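PDB 6MF4: cell cycle serine/threonine-protein kinase CDC5/MSD2 from Saccharomyces cerevisiae, which phosphorylates serine and threonine residues of proteins such as SCC1 and NET1 and acts in mitotic exit, its polo-box domain, the part crystallised, serving in substrate recognition. Local coordinates for residues V103-Q114 / V170-M178. Residues are numbered along the deposited sequence; the frame is centred on the assembly and turned at random.
Sequences VDYSNKHGFSYQ and VVDFFAKYM
In polo box 1, helix 165-178 packs on the six-stranded antiparallel sheet, and F174, V103 and S112 join the two at the first hairpin, strands 99-103 and 111-115. Over the short segments the axes of strand 111-114 and helix 170-178 approach to 9.4 Å at 47°. F174 lies between two layers: S112 CB sits over one face, 3.5 Å from the ring centroid and 19° off the normal, a CH-pi contact, while F173 CD2 lies over the centre of the opposite face. V103 CG1 comes within 3.6 Å of F174 CE1, and V103 CG2 reaches Y177 OH. At the hairpin loop, the aliphatic chain of K108, folded at its CG-CD side by a turn about CB-CG, crosses F173 with CD over the ring face, 4.0 Å from the centroid. Y105 turns its edge to the face of Y177 in an offset edge-to-face pair, planes at 77° and centroids 5.8 Å apart. Q114 OE1 lies 3.4 Å from M178 CB, the two side chains running alongside in opposite senses. S112 OG, 3.4 Å from F174 CG, is hydrogen-bonded to G121 O. The helix is thus joined to the hairpin by van der Waals, aromatic and CH-pi contacts, while S112 OG finds its polar partner within the sheet.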
loop_
_atom_site.group_PDB
_atom_site.type_symbol
_atom_site.label_atom_id
_atom_site.label_comp_id
_atom_site.label_asym_id
_atom_site.label_seq_id
_atom_site.Cartn_x
_atom_site.Cartn_y
_atom_site.Cartn_z
ATOM N N VAL A 103 -2.895 9.579 -8.729
ATOM C CA VAL A 103 -2.613 10.854 -9.362
ATOM C C VAL A 103 -2.169 11.861 -8.307
ATOM O O VAL A 103 -2.725 11.918 -7.207
ATOM C CB VAL A 103 -3.840 11.371 -10.147
ATOM C CG1 VAL A 103 -4.995 11.710 -9.210
ATOM C CG2 VAL A 103 -3.464 12.568 -11.008
ATOM N N ASP A 104 -1.148 12.638 -8.658
ATOM C CA ASP A 104 -0.472 13.526 -7.722
ATOM C C ASP A 104 -0.450 14.949 -8.277
ATOM O O ASP A 104 0.573 15.431 -8.763
ATOM C CB ASP A 104 0.950 13.015 -7.455
ATOM C CG ASP A 104 1.619 13.708 -6.287
ATOM O OD1 ASP A 104 0.923 14.381 -5.496
ATOM O OD2 ASP A 104 2.851 13.563 -6.153
ATOM N N TYR A 105 -1.609 15.596 -8.221
ATOM C CA TYR A 105 -1.756 16.984 -8.625
ATOM C C TYR A 105 -1.425 17.913 -7.464
ATOM O O TYR A 105 -1.516 17.519 -6.298
ATOM C CB TYR A 105 -3.178 17.260 -9.105
ATOM C CG TYR A 105 -3.593 16.569 -10.390
ATOM C CD1 TYR A 105 -2.732 16.478 -11.479
ATOM C CD2 TYR A 105 -4.868 16.037 -10.520
ATOM C CE1 TYR A 105 -3.134 15.862 -12.657
ATOM C CE2 TYR A 105 -5.274 15.419 -11.689
ATOM C CZ TYR A 105 -4.408 15.335 -12.753
ATOM O OH TYR A 105 -4.827 14.720 -13.914
ATOM N N SER A 106 -1.064 19.149 -7.795
ATOM C CA SER A 106 -0.731 20.161 -6.797
ATOM C C SER A 106 -1.898 21.087 -6.484
ATOM O O SER A 106 -1.876 21.790 -5.472
ATOM C CB SER A 106 0.442 21.012 -7.282
ATOM O OG SER A 106 0.072 21.725 -8.454
ATOM N N ASN A 107 -2.905 21.097 -7.354
ATOM C CA ASN A 107 -3.922 22.145 -7.323
ATOM C C ASN A 107 -5.347 21.660 -7.086
ATOM O O ASN A 107 -6.297 22.374 -7.401
ATOM C CB ASN A 107 -3.884 22.930 -8.637
ATOM C CG ASN A 107 -4.270 22.084 -9.838
ATOM O OD1 ASN A 107 -4.002 20.884 -9.883
ATOM N ND2 ASN A 107 -4.913 22.711 -10.820
ATOM N N LYS A 108 -5.501 20.469 -6.519
ATOM C CA LYS A 108 -6.828 19.893 -6.318
ATOM C C LYS A 108 -7.067 19.478 -4.862
ATOM O O LYS A 108 -8.009 18.742 -4.563
ATOM C CB LYS A 108 -7.018 18.699 -7.258
ATOM C CG LYS A 108 -6.949 19.073 -8.740
ATOM C CD LYS A 108 -8.108 19.971 -9.164
ATOM C CE LYS A 108 -8.052 20.283 -10.658
ATOM N NZ LYS A 108 -9.064 21.290 -11.093
ATOM N N HIS A 109 -6.204 19.966 -3.972
ATOM C CA HIS A 109 -6.328 19.771 -2.524
ATOM C C HIS A 109 -6.238 18.321 -2.074
ATOM O O HIS A 109 -6.774 17.956 -1.028
ATOM C CB HIS A 109 -7.640 20.379 -2.027
ATOM C CG HIS A 109 -7.680 21.867 -2.155
ATOM N ND1 HIS A 109 -8.164 22.503 -3.276
ATOM C CD2 HIS A 109 -7.254 22.842 -1.318
ATOM C CE1 HIS A 109 -8.052 23.808 -3.118
ATOM N NE2 HIS A 109 -7.504 24.041 -1.940
ATOM N N GLY A 110 -5.539 17.493 -2.842
ATOM C CA GLY A 110 -5.283 16.145 -2.388
ATOM C C GLY A 110 -4.614 15.216 -3.377
ATOM O O GLY A 110 -4.638 15.433 -4.587
ATOM N N PHE A 111 -3.997 14.184 -2.812
ATOM C CA PHE A 111 -3.465 13.042 -3.536
ATOM C C PHE A 111 -4.589 12.025 -3.620
ATOM O O PHE A 111 -5.327 11.855 -2.651
ATOM C CB PHE A 111 -2.249 12.482 -2.792
ATOM C CG PHE A 111 -1.630 11.276 -3.429
ATOM C CD1 PHE A 111 -2.145 10.011 -3.206
ATOM C CD2 PHE A 111 -0.504 11.405 -4.229
ATOM C CE1 PHE A 111 -1.559 8.900 -3.781
ATOM C CE2 PHE A 111 0.084 10.301 -4.807
ATOM C CZ PHE A 111 -0.448 9.046 -4.586
ATOM N N SER A 112 -4.737 11.351 -4.756
ATOM C CA SER A 112 -5.837 10.409 -4.905
ATOM C C SER A 112 -5.385 9.100 -5.534
ATOM O O SER A 112 -4.430 9.060 -6.307
ATOM C CB SER A 112 -6.958 11.043 -5.734
ATOM O OG SER A 112 -8.092 10.199 -5.786
ATOM N N TYR A 113 -6.087 8.029 -5.175
ATOM C CA TYR A 113 -5.761 6.692 -5.641
ATOM C C TYR A 113 -7.012 5.836 -5.734
ATOM O O TYR A 113 -8.004 6.093 -5.050
ATOM C CB TYR A 113 -4.750 6.032 -4.701
ATOM C CG TYR A 113 -5.195 6.001 -3.256
ATOM C CD1 TYR A 113 -5.008 7.102 -2.433
ATOM C CD2 TYR A 113 -5.809 4.874 -2.717
ATOM C CE1 TYR A 113 -5.414 7.080 -1.108
ATOM C CE2 TYR A 113 -6.211 4.844 -1.391
ATOM C CZ TYR A 113 -6.014 5.953 -0.597
ATOM O OH TYR A 113 -6.409 5.934 0.718
ATOM N N GLN A 114 -6.963 4.827 -6.598
ATOM C CA GLN A 114 -8.011 3.820 -6.666
ATOM C C GLN A 114 -7.405 2.472 -6.295
ATOM O O GLN A 114 -6.265 2.185 -6.657
ATOM C CB GLN A 114 -8.645 3.771 -8.063
ATOM C CG GLN A 114 -9.834 2.820 -8.152
ATOM C CD GLN A 114 -10.546 2.879 -9.491
ATOM O OE1 GLN A 114 -10.985 3.938 -9.929
ATOM N NE2 GLN A 114 -10.672 1.730 -10.143
ATOM N N VAL A 170 -14.235 17.401 -3.296
ATOM C CA VAL A 170 -12.940 17.000 -3.832
ATOM C C VAL A 170 -12.976 15.520 -4.201
ATOM O O VAL A 170 -12.465 15.119 -5.246
ATOM C CB VAL A 170 -11.802 17.268 -2.824
ATOM C CG1 VAL A 170 -10.479 16.652 -3.296
ATOM C CG2 VAL A 170 -11.634 18.759 -2.614
ATOM N N VAL A 171 -13.580 14.706 -3.339
ATOM C CA VAL A 171 -13.693 13.276 -3.611
ATOM C C VAL A 171 -14.486 13.047 -4.899
ATOM O O VAL A 171 -14.150 12.169 -5.698
ATOM C CB VAL A 171 -14.359 12.531 -2.432
ATOM C CG1 VAL A 171 -14.777 11.116 -2.834
ATOM C CG2 VAL A 171 -13.411 12.469 -1.247
ATOM N N ASP A 172 -15.526 13.852 -5.102
ATOM C CA ASP A 172 -16.346 13.767 -6.308
ATOM C C ASP A 172 -15.518 14.074 -7.552
ATOM O O ASP A 172 -15.658 13.405 -8.580
ATOM C CB ASP A 172 -17.541 14.724 -6.205
ATOM C CG ASP A 172 -18.386 14.743 -7.465
ATOM O OD1 ASP A 172 -19.021 13.707 -7.757
ATOM O OD2 ASP A 172 -18.425 15.793 -8.149
ATOM N N PHE A 173 -14.650 15.078 -7.457
ATOM C CA PHE A 173 -13.752 15.405 -8.557
ATOM C C PHE A 173 -12.908 14.191 -8.942
ATOM O O PHE A 173 -12.779 13.858 -10.120
ATOM C CB PHE A 173 -12.836 16.580 -8.191
ATOM C CG PHE A 173 -11.724 16.807 -9.179
ATOM C CD1 PHE A 173 -11.921 17.604 -10.293
ATOM C CD2 PHE A 173 -10.485 16.208 -9.001
ATOM C CE1 PHE A 173 -10.906 17.806 -11.203
ATOM C CE2 PHE A 173 -9.468 16.401 -9.914
ATOM C CZ PHE A 173 -9.678 17.200 -11.016
ATOM N N PHE A 174 -12.334 13.524 -7.949
ATOM C CA PHE A 174 -11.444 12.407 -8.235
ATOM C C PHE A 174 -12.220 11.159 -8.653
ATOM O O PHE A 174 -11.717 10.358 -9.434
ATOM C CB PHE A 174 -10.543 12.125 -7.034
ATOM C CG PHE A 174 -9.405 13.100 -6.912
ATOM C CD1 PHE A 174 -8.403 13.126 -7.869
ATOM C CD2 PHE A 174 -9.350 14.008 -5.868
ATOM C CE1 PHE A 174 -7.360 14.023 -7.779
ATOM C CE2 PHE A 174 -8.305 14.909 -5.773
ATOM C CZ PHE A 174 -7.309 14.914 -6.730
ATOM N N ALA A 175 -13.451 11.007 -8.171
ATOM C CA ALA A 175 -14.301 9.908 -8.632
ATOM C C ALA A 175 -14.551 10.027 -10.138
ATOM O O ALA A 175 -14.505 9.034 -10.868
ATOM C CB ALA A 175 -15.623 9.889 -7.869
ATOM N N LYS A 176 -14.813 11.246 -10.595
ATOM C CA LYS A 176 -14.994 11.513 -12.020
ATOM C C LYS A 176 -13.701 11.275 -12.784
ATOM O O LYS A 176 -13.705 10.678 -13.861
ATOM C CB LYS A 176 -15.474 12.945 -12.240
ATOM C CG LYS A 176 -16.899 13.179 -11.782
ATOM C CD LYS A 176 -17.229 14.660 -11.700
ATOM C CE LYS A 176 -18.689 14.868 -11.325
ATOM N NZ LYS A 176 -18.994 16.284 -10.971
ATOM N N TYR A 177 -12.597 11.750 -12.220
ATOM C CA TYR A 177 -11.281 11.549 -12.810
ATOM C C TYR A 177 -10.945 10.066 -12.978
ATOM O O TYR A 177 -10.440 9.650 -14.023
ATOM C CB TYR A 177 -10.206 12.221 -11.953
ATOM C CG TYR A 177 -8.802 11.877 -12.390
ATOM C CD1 TYR A 177 -8.189 12.569 -13.424
ATOM C CD2 TYR A 177 -8.095 10.851 -11.778
ATOM C CE1 TYR A 177 -6.908 12.251 -13.834
ATOM C CE2 TYR A 177 -6.822 10.525 -12.181
ATOM C CZ TYR A 177 -6.231 11.226 -13.209
ATOM O OH TYR A 177 -4.956 10.900 -13.607
ATOM N N MET A 178 -11.221 9.274 -11.947
ATOM C CA MET A 178 -10.837 7.865 -11.939
ATOM C C MET A 178 -11.658 7.006 -12.901
ATOM O O MET A 178 -11.178 5.976 -13.377
ATOM C CB MET A 178 -10.960 7.294 -10.524
ATOM C CG MET A 178 -9.913 7.813 -9.547
ATOM S SD MET A 178 -8.224 7.343 -9.954
ATOM C CE MET A 178 -7.321 8.206 -8.670
#